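Local coordinates for protein amine Dehydrogenase (PDB 1JMX) that probably serves as the beta-propeller subunit of a heme c-containing bacterial enzyme that oxidatively deaminates primary amines, at residues 17-22 against 41-46; 124-129 against 141-146; 26-31 against 306-311; 247-252 against 283-288. One frame throughout, in Å; residues are numbered along the deposited sequence.

From the N terminus, interaction 1 joins the hairpin turn 17-22 to 41-46, closing a short loop from the first four-stranded sheet to the crossover into the second. Interaction 3 starts before that loop is finished, at 26-31, and ends at 306-311; the two therefore cross along the chain, and both start on strands of one sheet. The long loop of interaction 3 brings the first sheet to the last complete one, so it lies at the closure of what is a seven-bladed beta-propeller. Nested within it, in series, are interaction 2, the hairpin of 126-131 with 142-145, and interaction 4, which joins 247-252 to 283-288 between successive sheets. Interactions 2 and 3 lie on opposite sides of the chain's centre.

Interaction 1: 17-22 against 41-46; sequences TNYPNN and DKFGPG
Tyr19 packs on one face of the Phe43 ring, and Gly46 N lies over the opposite face, offset toward the rim. Tyr19 CA is over the ring centre, 4.2 Å from the centroid and 5° off the normal, a CH-pi contact, while Phe43 CD2 sits over the centre of the Tyr19 ring, 3.7 Å from Tyr19 CE1. The two rings are inclined at 48°, an oblique pairing. Phe43 CG is anti to its backbone N (chi1 -174°), which carries the ring across the turn until its edge reaches Thr17 CB and Asn21 OD1.

Among the polar contacts, Thr17 OG1 donates to Gly46 O at 2.6 Å, from above the carbonyl plane. Asn21 OD1 accepts from Asn61 ND2, which helps fix the amide nearly perpendicular to the Phe43 ring.

Two waters add bridges. Water 1 donates to Tyr19 OH (2.6 Å) and to Phe43 O, and Tyr19 OH also bonds to an acidic side chain of another protein chain; water 2 donates to Pro20 O and accepts from Phe43 N.

Reciprocal backbone bonds between Asn18 and Asn22 close the hairpin turn, which packs on the crossover from strand 32-38 to strand 47-50, the link between successive blades of a beta-propeller.

Interaction 2: 124-129 against 141-146; sequences PPRLEV and VRTFPM
The 2.8 Å bond from Leu127 N to Phe144 O is the shortest between the two strands, and Phe144 N returns one to Leu127 O at 3.0 Å. This antiparallel hydrogen-bonded pair is extended by Val129 N to Arg142 O and by Val141 N to Val129 O, both at 2.9 Å and the latter nearly straight (173° at the hydrogen). At the other end Met146 N donates to Pro125 O. The strand axes make an angle of 165°.

On one face Leu127 and Phe144 run alongside one another in the same direction, with Leu127 CD2 4.1 Å from Phe144 CD1. Met146, its chain bent at chi2 and chi3, folds back so that CG comes to 3.6 Å from Leu127 CB. The Arg142 guanidinium turns a face toward Val129 CG1, and its NH2 forms a salt bridge with Glu105.

Glu128 and Thr143 occupy the other face. There Arg126, extended from CG to NE, donates from NE to Glu128 OE2 (3.0 Å), a salt bridge in which OE2 lies close to the guanidinium plane but is met from above the carboxylate plane, while NH1 pairs with Glu89. A leucine in place of Arg126 would probably leave Glu89 and the buried Glu128 without this shared positive mate.

Strand 126-131 lies between 142-145 and 105-115, shortly after the heme c-lining residues 116-120; Leu127 and Met146 pack against Met171 of strand 168-171 and, respectively, Leu161 and Val163 of strand 161-164, joining this hairpin to the next blade.

Interaction 3: 26-31 against 306-311; sequences VDVASD and GDKLYL
Asp31 receives both polar side chains of the opposing segment. Tyr310 OH donates to Asp31 OD1 at 2.8 Å, meeting it nearly along its C-O axis; that oxygen lies at the edge of the Tyr310 ring, in its plane, with the carboxylate turned 74° from the ring. Lys308 NZ forms a salt bridge to the same carboxylate, reaching OD2 at 3.2 Å and OD1 at 3.3 Å, and both of its hydrogen bonds are weak. OD1 thus has one firm donor and one weak one, whereas OD2 has the ammonium group. The Lys308 chain is extended beyond CG and reaches across to the Asp31 carboxylate, which approaches from the opposite direction.

Val28 fills the side: its CG1 is at the edge of the Tyr310 ring, 4.1 Å from Tyr310 CZ.

Within 26-31, Asp27 OD1 accepts twice, from Ser30 OG at 2.7 Å through its anti lone pair and from Ser30 N at 3.2 Å. The second bond makes an Asx motif; with the weak bond from Asp31 N to Asp27 O it shapes the turn that presents Asp31. Ser30 OG is also bonded to Thr32 OG1.

Replacing Asp31 by an alanine is likely to leave the Lys308 ammonium without this counter-charge and the Tyr310 hydroxyl without its acceptor.

The partners come from the first blade and from strand 309-312 of the last complete sheet. A buried carboxylate, probably balanced by a weakly bonded lysine and held by a tyrosine hydroxyl, thus joins neighbouring blades where the propeller ring closes, and the nearby positive charge would favour the ionised form of Asp31.

Interaction 4: 247-252 against 283-288; sequences TQEFAD and KQRKLI
Arg285 runs alongside Glu249 in the same direction, with one guanidinium face over the backbone of the partner strand. Glu249 O is 3.4 Å above that plane, offset toward its rim, so no N-H of the group is aimed at it; the carbonyl oxygen instead accepts from Gln248 NE2 at 2.9 Å. Arg285 is extended from CG to NE (chi3 180°), which lays the chain along Glu249 and puts CG 3.7 Å from Glu249 O.

The carboxylate and guanidinium planes are 67° apart. Glu249 OE1 and Arg285 NH2, 4.0 Å apart, are opposite charges beyond salt-bridge range. Water 3 mediates: it meets the guanidinium edge in plane, accepts from Arg285 NH2 (2.9 Å), and donates to Glu249 OE1 (3.1 Å). Glu249 OE2 is salt-bridged to Arg189 and bonded to Tyr214.

Arg285 CA approaches Phe250 O at 3.3 Å in a CA-H...O contact; this buried carbonyl oxygen has no hydrogen-bonding partner in the model. Arg285, at positive phi, forms a G1 beta bulge with Lys286 opposite Asp281.

The chemistry is therefore electrostatic and water-mediated: an arginine at the entry to strand 286-292 probably helps offset the negative charge of Glu249, and the blades meet without one direct hydrogen bond.

Interaction 1: 17-22 against 41-46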
loop_
_atom_site.group_PDB
_atom_site.type_symbol
_atom_site.label_atom_id
_atom_site.label_comp_id
_atom_site.label_asym_id
_atom_site.label_seq_id
_atom_site.Cartn_x
_atom_site.Cartn_y
_atom_site.Cartn_z
ATOM N N THR B 17 -16.680 20.886 -7.600
ATOM C CA THR B 17 -16.988 19.744 -8.436
ATOM C C THR B 17 -17.243 18.537 -7.524
ATOM O O THR B 17 -16.618 18.373 -6.481
ATOM C CB THR B 17 -15.926 19.511 -9.541
ATOM O OG1 THR B 17 -14.644 19.275 -8.952
ATOM C CG2 THR B 17 -15.848 20.740 -10.451
ATOM N N ASN B 18 -18.196 17.727 -7.951
ATOM C CA ASN B 18 -18.709 16.578 -7.228
ATOM C C ASN B 18 -18.417 15.341 -8.058
ATOM O O ASN B 18 -18.439 15.419 -9.285
ATOM C CB ASN B 18 -20.207 16.820 -7.114
ATOM C CG ASN B 18 -20.897 15.799 -6.327
ATOM O OD1 ASN B 18 -20.926 15.858 -5.105
ATOM N ND2 ASN B 18 -21.515 14.854 -7.020
ATOM N N TYR B 19 -18.359 14.176 -7.413
ATOM C CA TYR B 19 -17.987 12.964 -8.131
ATOM C C TYR B 19 -18.569 12.459 -9.425
ATOM O O TYR B 19 -17.782 12.313 -10.391
ATOM C CB TYR B 19 -17.722 11.754 -7.248
ATOM C CG TYR B 19 -16.466 11.078 -7.745
ATOM C CD1 TYR B 19 -15.252 11.292 -7.110
ATOM C CD2 TYR B 19 -16.470 10.320 -8.927
ATOM C CE1 TYR B 19 -14.080 10.785 -7.626
ATOM C CE2 TYR B 19 -15.300 9.812 -9.456
ATOM C CZ TYR B 19 -14.109 10.050 -8.797
ATOM O OH TYR B 19 -12.937 9.551 -9.301
ATOM N N PRO B 20 -19.892 12.137 -9.489
ATOM C CA PRO B 20 -20.435 11.631 -10.767
ATOM C C PRO B 20 -19.705 12.382 -11.893
ATOM O O PRO B 20 -18.781 11.838 -12.506
ATOM C CB PRO B 20 -21.923 11.963 -10.654
ATOM C CG PRO B 20 -22.175 11.846 -9.204
ATOM C CD PRO B 20 -20.978 12.530 -8.578
ATOM N N ASN B 21 -19.947 13.689 -11.949
ATOM C CA ASN B 21 -19.290 14.611 -12.869
ATOM C C ASN B 21 -20.066 15.911 -12.885
ATOM O O ASN B 21 -20.418 16.414 -13.938
ATOM C CB ASN B 21 -19.151 14.042 -14.283
ATOM C CG ASN B 21 -17.932 14.585 -14.996
ATOM O OD1 ASN B 21 -17.059 15.181 -14.370
ATOM N ND2 ASN B 21 -17.856 14.373 -16.301
ATOM N N ASN B 22 -20.329 16.448 -11.700
ATOM C CA ASN B 22 -21.089 17.686 -11.574
ATOM C C ASN B 22 -20.225 18.869 -11.180
ATOM O O ASN B 22 -19.173 18.723 -10.558
ATOM C CB ASN B 22 -22.172 17.587 -10.484
ATOM C CG ASN B 22 -22.943 16.290 -10.510
ATOM O OD1 ASN B 22 -23.315 15.787 -11.572
ATOM N ND2 ASN B 22 -23.214 15.749 -9.319
ATOM N N ASP B 41 -17.648 13.963 -20.397
ATOM C CA ASP B 41 -16.699 12.883 -20.182
ATOM C C ASP B 41 -16.672 12.331 -18.752
ATOM O O ASP B 41 -17.735 12.092 -18.170
ATOM C CB ASP B 41 -15.319 13.293 -20.710
ATOM C CG ASP B 41 -15.346 13.612 -22.202
ATOM O OD1 ASP B 41 -16.191 13.036 -22.924
ATOM O OD2 ASP B 41 -14.536 14.448 -22.654
ATOM N N LYS B 42 -15.483 12.119 -18.193
ATOM C CA LYS B 42 -15.367 11.565 -16.848
ATOM C C LYS B 42 -14.705 12.529 -15.865
ATOM O O LYS B 42 -13.991 13.437 -16.269
ATOM C CB LYS B 42 -14.607 10.236 -16.904
ATOM C CG LYS B 42 -15.277 9.175 -17.782
ATOM C CD LYS B 42 -16.557 8.661 -17.129
ATOM C CE LYS B 42 -17.423 7.824 -18.077
ATOM N NZ LYS B 42 -16.822 6.499 -18.452
ATOM N N PHE B 43 -14.974 12.322 -14.575
ATOM C CA PHE B 43 -14.439 13.144 -13.486
ATOM C C PHE B 43 -13.024 12.731 -13.093
ATOM O O PHE B 43 -12.659 11.564 -13.196
ATOM C CB PHE B 43 -15.359 13.031 -12.262
ATOM C CG PHE B 43 -14.985 13.943 -11.113
ATOM C CD1 PHE B 43 -15.515 15.228 -11.028
ATOM C CD2 PHE B 43 -14.135 13.501 -10.100
ATOM C CE1 PHE B 43 -15.211 16.058 -9.957
ATOM C CE2 PHE B 43 -13.825 14.322 -9.028
ATOM C CZ PHE B 43 -14.368 15.608 -8.955
ATOM N N GLY B 44 -12.248 13.696 -12.609
ATOM C CA GLY B 44 -10.888 13.420 -12.188
ATOM C C GLY B 44 -9.868 14.325 -12.840
ATOM O O GLY B 44 -9.608 14.184 -14.029
ATOM N N PRO B 45 -9.275 15.273 -12.095
ATOM C CA PRO B 45 -9.513 15.541 -10.671
ATOM C C PRO B 45 -10.719 16.439 -10.416
ATOM O O PRO B 45 -11.218 16.519 -9.297
ATOM C CB PRO B 45 -8.226 16.232 -10.250
ATOM C CG PRO B 45 -7.867 17.026 -11.463
ATOM C CD PRO B 45 -8.114 16.042 -12.584
ATOM N N GLY B 46 -11.190 17.100 -11.465
ATOM C CA GLY B 46 -12.320 17.996 -11.333
ATOM C C GLY B 46 -11.894 19.352 -10.802
ATOM O O GLY B 46 -12.727 20.147 -10.406
HETATM O O HOH W 1 -11.360 9.510 -11.345
HETATM O O HOH W 2 -17.240 10.169 -13.936
#

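Interaction 2: 124-129 against 141-146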
loop_
_atom_site.group_PDB
_atom_site.type_symbol
_atom_site.label_atom_id
_atom_site.label_comp_id
_atom_site.label_asym_id
_atom_site.label_seq_id
_atom_site.Cartn_x
_atom_site.Cartn_y
_atom_site.Cartn_z
ATOM N N PRO B 124 10.103 13.992 -21.855
ATOM C CA PRO B 124 10.252 15.225 -21.074
ATOM C C PRO B 124 8.940 16.010 -21.072
ATOM O O PRO B 124 8.162 15.931 -22.023
ATOM C CB PRO B 124 11.337 15.981 -21.845
ATOM C CG PRO B 124 12.165 14.892 -22.413
ATOM C CD PRO B 124 11.125 13.924 -22.915
ATOM N N PRO B 125 8.645 16.727 -19.976
ATOM C CA PRO B 125 7.402 17.505 -19.926
ATOM C C PRO B 125 7.438 18.727 -20.861
ATOM O O PRO B 125 8.495 19.115 -21.370
ATOM C CB PRO B 125 7.332 17.929 -18.459
ATOM C CG PRO B 125 8.102 16.846 -17.745
ATOM C CD PRO B 125 9.280 16.674 -18.652
ATOM N N ARG B 126 6.274 19.322 -21.090
ATOM C CA ARG B 126 6.158 20.498 -21.953
ATOM C C ARG B 126 4.939 21.326 -21.597
ATOM O O ARG B 126 3.940 20.794 -21.147
ATOM C CB ARG B 126 6.064 20.087 -23.433
ATOM C CG ARG B 126 4.853 19.230 -23.752
ATOM C CD ARG B 126 4.822 18.783 -25.194
ATOM N NE ARG B 126 3.773 17.787 -25.388
ATOM C CZ ARG B 126 3.995 16.491 -25.577
ATOM N NH1 ARG B 126 5.237 16.017 -25.610
ATOM N NH2 ARG B 126 2.971 15.659 -25.688
ATOM N N LEU B 127 5.050 22.639 -21.743
ATOM C CA LEU B 127 3.926 23.524 -21.490
ATOM C C LEU B 127 3.249 23.691 -22.849
ATOM O O LEU B 127 3.918 23.846 -23.864
ATOM C CB LEU B 127 4.404 24.896 -20.993
ATOM C CG LEU B 127 3.291 25.894 -20.635
ATOM C CD1 LEU B 127 2.820 25.653 -19.202
ATOM C CD2 LEU B 127 3.795 27.316 -20.778
ATOM N N GLU B 128 1.929 23.583 -22.872
ATOM C CA GLU B 128 1.161 23.750 -24.095
ATOM C C GLU B 128 0.191 24.898 -23.870
ATOM O O GLU B 128 -0.478 24.963 -22.842
ATOM C CB GLU B 128 0.396 22.476 -24.441
ATOM C CG GLU B 128 1.292 21.312 -24.795
ATOM C CD GLU B 128 0.534 20.089 -25.236
ATOM O OE1 GLU B 128 -0.667 19.958 -24.936
ATOM O OE2 GLU B 128 1.154 19.248 -25.894
ATOM N N VAL B 129 0.164 25.828 -24.816
ATOM C CA VAL B 129 -0.701 26.990 -24.741
ATOM C C VAL B 129 -1.868 26.773 -25.683
ATOM O O VAL B 129 -1.687 26.336 -26.813
ATOM C CB VAL B 129 0.042 28.271 -25.165
ATOM C CG1 VAL B 129 -0.812 29.488 -24.889
ATOM C CG2 VAL B 129 1.381 28.376 -24.448
ATOM N N VAL B 141 -1.014 26.058 -29.609
ATOM C CA VAL B 141 -0.664 27.180 -30.473
ATOM C C VAL B 141 0.783 27.572 -30.190
ATOM O O VAL B 141 1.395 28.321 -30.942
ATOM C CB VAL B 141 -1.609 28.405 -30.295
ATOM C CG1 VAL B 141 -3.019 28.051 -30.734
ATOM C CG2 VAL B 141 -1.596 28.913 -28.851
ATOM N N ARG B 142 1.344 26.992 -29.135
ATOM C CA ARG B 142 2.716 27.259 -28.727
ATOM C C ARG B 142 3.073 26.212 -27.677
ATOM O O ARG B 142 2.221 25.820 -26.895
ATOM C CB ARG B 142 2.773 28.645 -28.088
ATOM C CG ARG B 142 4.043 29.429 -28.319
ATOM C CD ARG B 142 3.966 30.769 -27.583
ATOM N NE ARG B 142 2.673 31.395 -27.792
ATOM C CZ ARG B 142 1.885 31.849 -26.826
ATOM N NH1 ARG B 142 2.242 31.772 -25.556
ATOM N NH2 ARG B 142 0.697 32.323 -27.132
ATOM N N THR B 143 4.299 25.703 -27.709
ATOM C CA THR B 143 4.739 24.729 -26.713
ATOM C C THR B 143 6.206 24.919 -26.375
ATOM O O THR B 143 7.019 25.237 -27.237
ATOM C CB THR B 143 4.385 23.219 -27.062
ATOM O OG1 THR B 143 5.544 22.382 -26.958
ATOM C CG2 THR B 143 3.763 23.073 -28.413
ATOM N N PHE B 144 6.520 24.786 -25.093
ATOM C CA PHE B 144 7.875 24.975 -24.611
ATOM C C PHE B 144 8.265 23.820 -23.715
ATOM O O PHE B 144 7.406 23.080 -23.248
ATOM C CB PHE B 144 7.963 26.245 -23.761
ATOM C CG PHE B 144 7.371 27.456 -24.398
ATOM C CD1 PHE B 144 6.079 27.857 -24.082
ATOM C CD2 PHE B 144 8.116 28.225 -25.282
ATOM C CE1 PHE B 144 5.534 29.017 -24.640
ATOM C CE2 PHE B 144 7.585 29.382 -25.845
ATOM C CZ PHE B 144 6.291 29.779 -25.522
ATOM N N PRO B 145 9.575 23.636 -23.485
ATOM C CA PRO B 145 10.059 22.558 -22.617
ATOM C C PRO B 145 9.861 22.942 -21.149
ATOM O O PRO B 145 9.975 24.112 -20.781
ATOM C CB PRO B 145 11.541 22.461 -22.981
ATOM C CG PRO B 145 11.883 23.862 -23.367
ATOM C CD PRO B 145 10.696 24.286 -24.189
ATOM N N MET B 146 9.530 21.957 -20.326
ATOM C CA MET B 146 9.308 22.188 -18.905
ATOM C C MET B 146 10.109 21.218 -18.048
ATOM O O MET B 146 10.462 20.123 -18.494
ATOM C CB MET B 146 7.820 22.013 -18.559
ATOM C CG MET B 146 6.904 23.091 -19.088
ATOM S SD MET B 146 7.264 24.671 -18.331
ATOM C CE MET B 146 6.459 24.477 -16.721
#

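Interaction 3: 26-31 against 306-311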
loop_
_atom_site.group_PDB
_atom_site.type_symbol
_atom_site.label_atom_id
_atom_site.label_comp_id
_atom_site.label_asym_id
_atom_site.label_seq_id
_atom_site.Cartn_x
_atom_site.Cartn_y
_atom_site.Cartn_z
ATOM N N VAL B 26 -22.810 27.368 -5.776
ATOM C CA VAL B 26 -23.344 27.605 -4.451
ATOM C C VAL B 26 -23.563 29.094 -4.255
ATOM O O VAL B 26 -22.674 29.903 -4.503
ATOM C CB VAL B 26 -22.387 27.069 -3.345
ATOM C CG1 VAL B 26 -22.846 27.530 -1.958
ATOM C CG2 VAL B 26 -22.339 25.543 -3.392
ATOM N N ASP B 27 -24.788 29.456 -3.904
ATOM C CA ASP B 27 -25.098 30.838 -3.641
ATOM C C ASP B 27 -24.596 31.068 -2.216
ATOM O O ASP B 27 -25.157 30.544 -1.255
ATOM C CB ASP B 27 -26.600 31.067 -3.741
ATOM C CG ASP B 27 -26.978 32.497 -3.469
ATOM O OD1 ASP B 27 -27.577 32.771 -2.408
ATOM O OD2 ASP B 27 -26.648 33.352 -4.303
ATOM N N VAL B 28 -23.501 31.808 -2.098
ATOM C CA VAL B 28 -22.886 32.086 -0.805
ATOM C C VAL B 28 -23.777 32.821 0.202
ATOM O O VAL B 28 -23.644 32.613 1.405
ATOM C CB VAL B 28 -21.551 32.839 -0.993
ATOM C CG1 VAL B 28 -20.949 33.248 0.350
ATOM C CG2 VAL B 28 -20.576 31.959 -1.754
ATOM N N ALA B 29 -24.712 33.635 -0.277
ATOM C CA ALA B 29 -25.588 34.387 0.624
ATOM C C ALA B 29 -26.535 33.501 1.436
ATOM O O ALA B 29 -26.644 33.641 2.659
ATOM C CB ALA B 29 -26.391 35.434 -0.167
ATOM N N SER B 30 -27.197 32.579 0.747
ATOM C CA SER B 30 -28.154 31.677 1.371
ATOM C C SER B 30 -27.587 30.306 1.733
ATOM O O SER B 30 -28.279 29.485 2.326
ATOM C CB SER B 30 -29.352 31.503 0.443
ATOM O OG SER B 30 -28.940 31.027 -0.825
ATOM N N ASP B 31 -26.338 30.059 1.353
ATOM C CA ASP B 31 -25.688 28.783 1.620
ATOM C C ASP B 31 -26.487 27.623 1.060
ATOM O O ASP B 31 -26.675 26.604 1.722
ATOM C CB ASP B 31 -25.457 28.596 3.115
ATOM C CG ASP B 31 -24.254 29.352 3.605
ATOM O OD1 ASP B 31 -23.270 29.428 2.845
ATOM O OD2 ASP B 31 -24.289 29.869 4.742
ATOM N N GLY B 306 -14.564 37.300 4.483
ATOM C CA GLY B 306 -13.924 36.476 5.490
ATOM C C GLY B 306 -14.837 36.242 6.685
ATOM O O GLY B 306 -14.353 36.022 7.797
ATOM N N ASP B 307 -16.151 36.347 6.456
ATOM C CA ASP B 307 -17.177 36.125 7.481
ATOM C C ASP B 307 -17.528 34.632 7.567
ATOM O O ASP B 307 -18.168 34.192 8.528
ATOM C CB ASP B 307 -18.473 36.864 7.134
ATOM C CG ASP B 307 -18.288 38.351 6.961
ATOM O OD1 ASP B 307 -17.487 38.971 7.701
ATOM O OD2 ASP B 307 -18.986 38.909 6.085
ATOM N N LYS B 308 -17.229 33.892 6.501
ATOM C CA LYS B 308 -17.494 32.459 6.460
ATOM C C LYS B 308 -16.259 31.718 6.023
ATOM O O LYS B 308 -15.429 32.251 5.292
ATOM C CB LYS B 308 -18.602 32.120 5.477
ATOM C CG LYS B 308 -19.957 32.601 5.858
ATOM C CD LYS B 308 -20.910 32.193 4.774
ATOM C CE LYS B 308 -22.255 32.795 4.987
ATOM N NZ LYS B 308 -23.051 32.614 3.767
ATOM N N LEU B 309 -16.165 30.474 6.475
ATOM C CA LEU B 309 -15.059 29.591 6.157
ATOM C C LEU B 309 -15.718 28.293 5.733
ATOM O O LEU B 309 -16.424 27.658 6.517
ATOM C CB LEU B 309 -14.202 29.338 7.401
ATOM C CG LEU B 309 -12.703 29.039 7.278
ATOM C CD1 LEU B 309 -12.191 28.524 8.613
ATOM C CD2 LEU B 309 -12.424 28.033 6.196
ATOM N N TYR B 310 -15.553 27.944 4.469
ATOM C CA TYR B 310 -16.114 26.715 3.946
ATOM C C TYR B 310 -15.052 25.631 3.956
ATOM O O TYR B 310 -13.871 25.906 3.758
ATOM C CB TYR B 310 -16.616 26.919 2.512
ATOM C CG TYR B 310 -17.768 27.891 2.379
ATOM C CD1 TYR B 310 -17.533 29.256 2.195
ATOM C CD2 TYR B 310 -19.089 27.451 2.438
ATOM C CE1 TYR B 310 -18.580 30.155 2.072
ATOM C CE2 TYR B 310 -20.144 28.341 2.317
ATOM C CZ TYR B 310 -19.882 29.696 2.133
ATOM O OH TYR B 310 -20.918 30.592 2.007
ATOM N N LEU B 311 -15.478 24.404 4.225
ATOM C CA LEU B 311 -14.581 23.258 4.226
ATOM C C LEU B 311 -15.114 22.289 3.174
ATOM O O LEU B 311 -16.250 21.833 3.266
ATOM C CB LEU B 311 -14.535 22.592 5.603
ATOM C CG LEU B 311 -14.064 23.434 6.795
ATOM C CD1 LEU B 311 -13.867 22.510 7.989
ATOM C CD2 LEU B 311 -12.764 24.159 6.485
#

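Interaction 4: 247-252 against 283-288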
loop_
_atom_site.group_PDB
_atom_site.type_symbol
_atom_site.label_atom_id
_atom_site.label_comp_id
_atom_site.label_asym_id
_atom_site.label_seq_id
_atom_site.Cartn_x
_atom_site.Cartn_y
_atom_site.Cartn_z
ATOM N N THR B 247 7.641 33.883 2.517
ATOM C CA THR B 247 7.644 32.600 3.206
ATOM C C THR B 247 7.804 32.877 4.694
ATOM O O THR B 247 8.417 33.877 5.083
ATOM C CB THR B 247 8.822 31.705 2.788
ATOM O OG1 THR B 247 10.046 32.293 3.245
ATOM C CG2 THR B 247 8.866 31.518 1.278
ATOM N N GLN B 248 7.252 31.998 5.525
ATOM C CA GLN B 248 7.372 32.154 6.963
ATOM C C GLN B 248 6.716 31.018 7.731
ATOM O O GLN B 248 5.575 30.644 7.444
ATOM C CB GLN B 248 6.796 33.500 7.416
ATOM C CG GLN B 248 5.343 33.495 7.843
ATOM C CD GLN B 248 5.150 34.302 9.110
ATOM O OE1 GLN B 248 5.112 35.537 9.076
ATOM N NE2 GLN B 248 5.079 33.612 10.248
ATOM N N GLU B 249 7.449 30.457 8.691
ATOM C CA GLU B 249 6.921 29.377 9.521
ATOM C C GLU B 249 5.966 29.988 10.548
ATOM O O GLU B 249 6.250 31.054 11.107
ATOM C CB GLU B 249 8.055 28.627 10.215
ATOM C CG GLU B 249 8.983 27.895 9.264
ATOM C CD GLU B 249 9.862 28.829 8.457
ATOM O OE1 GLU B 249 10.378 29.813 9.030
ATOM O OE2 GLU B 249 10.056 28.581 7.252
ATOM N N PHE B 250 4.828 29.335 10.779
ATOM C CA PHE B 250 3.831 29.857 11.717
ATOM C C PHE B 250 3.438 28.946 12.884
ATOM O O PHE B 250 2.484 29.240 13.605
ATOM C CB PHE B 250 2.566 30.290 10.958
ATOM C CG PHE B 250 1.879 29.171 10.220
ATOM C CD1 PHE B 250 0.870 28.431 10.834
ATOM C CD2 PHE B 250 2.219 28.873 8.904
ATOM C CE1 PHE B 250 0.212 27.412 10.149
ATOM C CE2 PHE B 250 1.564 27.852 8.209
ATOM C CZ PHE B 250 0.559 27.122 8.834
ATOM N N ALA B 251 4.174 27.857 13.073
ATOM C CA ALA B 251 3.859 26.922 14.146
ATOM C C ALA B 251 4.696 25.652 14.116
ATOM O O ALA B 251 5.153 25.215 13.058
ATOM C CB ALA B 251 2.387 26.535 14.070
ATOM N N ASP B 252 4.898 25.061 15.289
ATOM C CA ASP B 252 5.616 23.806 15.356
ATOM C C ASP B 252 4.568 22.768 14.975
ATOM O O ASP B 252 3.418 22.851 15.405
ATOM C CB ASP B 252 6.155 23.520 16.763
ATOM C CG ASP B 252 6.944 22.216 16.821
ATOM O OD1 ASP B 252 6.401 21.201 17.310
ATOM O OD2 ASP B 252 8.097 22.189 16.333
ATOM N N LYS B 283 2.063 36.161 13.512
ATOM C CA LYS B 283 3.048 36.966 14.230
ATOM C C LYS B 283 3.619 36.179 15.417
ATOM O O LYS B 283 4.834 35.939 15.498
ATOM C CB LYS B 283 2.395 38.280 14.710
ATOM C CG LYS B 283 3.345 39.262 15.409
ATOM C CD LYS B 283 2.609 40.515 15.937
ATOM C CE LYS B 283 2.104 40.374 17.389
ATOM N NZ LYS B 283 3.206 40.436 18.419
ATOM N N GLN B 284 2.720 35.710 16.281
ATOM C CA GLN B 284 3.101 34.959 17.473
ATOM C C GLN B 284 3.482 33.504 17.246
ATOM O O GLN B 284 4.001 32.864 18.159
ATOM C CB GLN B 284 1.997 35.037 18.528
ATOM C CG GLN B 284 1.698 36.459 18.997
ATOM C CD GLN B 284 0.920 36.496 20.306
ATOM O OE1 GLN B 284 1.502 36.699 21.384
ATOM N NE2 GLN B 284 -0.397 36.294 20.224
ATOM N N ARG B 285 3.246 32.990 16.038
ATOM C CA ARG B 285 3.552 31.592 15.705
ATOM C C ARG B 285 2.862 30.690 16.727
ATOM O O ARG B 285 3.389 29.643 17.116
ATOM C CB ARG B 285 5.052 31.348 15.762
ATOM C CG ARG B 285 5.885 32.031 14.688
ATOM C CD ARG B 285 7.265 31.414 14.750
ATOM N NE ARG B 285 8.219 31.943 13.784
ATOM C CZ ARG B 285 9.292 31.267 13.369
ATOM N NH1 ARG B 285 9.535 30.038 13.832
ATOM N NH2 ARG B 285 10.148 31.827 12.519
ATOM N N LYS B 286 1.660 31.103 17.121
ATOM C CA LYS B 286 0.879 30.420 18.136
ATOM C C LYS B 286 -0.505 29.980 17.678
ATOM O O LYS B 286 -1.211 30.712 16.981
ATOM C CB LYS B 286 0.726 31.379 19.329
ATOM C CG LYS B 286 -0.115 30.862 20.487
ATOM C CD LYS B 286 -0.713 32.016 21.303
ATOM C CE LYS B 286 -2.090 32.457 20.760
ATOM N NZ LYS B 286 -2.066 32.880 19.312
ATOM N N LEU B 287 -0.900 28.785 18.105
ATOM C CA LEU B 287 -2.220 28.268 17.796
ATOM C C LEU B 287 -3.171 29.025 18.715
ATOM O O LEU B 287 -2.940 29.082 19.926
ATOM C CB LEU B 287 -2.287 26.776 18.126
ATOM C CG LEU B 287 -3.670 26.114 18.129
ATOM C CD1 LEU B 287 -4.179 25.943 16.708
ATOM C CD2 LEU B 287 -3.587 24.754 18.823
ATOM N N ILE B 288 -4.188 29.669 18.152
ATOM C CA ILE B 288 -5.145 30.384 18.985
ATOM C C ILE B 288 -6.348 29.484 19.290
ATOM O O ILE B 288 -6.848 29.484 20.413
ATOM C CB ILE B 288 -5.573 31.787 18.396
ATOM C CG1 ILE B 288 -7.001 31.766 17.868
ATOM C CG2 ILE B 288 -4.604 32.273 17.326
ATOM C CD1 ILE B 288 -8.024 32.298 18.868
HETATM O O HOH W 3 11.658 29.440 11.815
#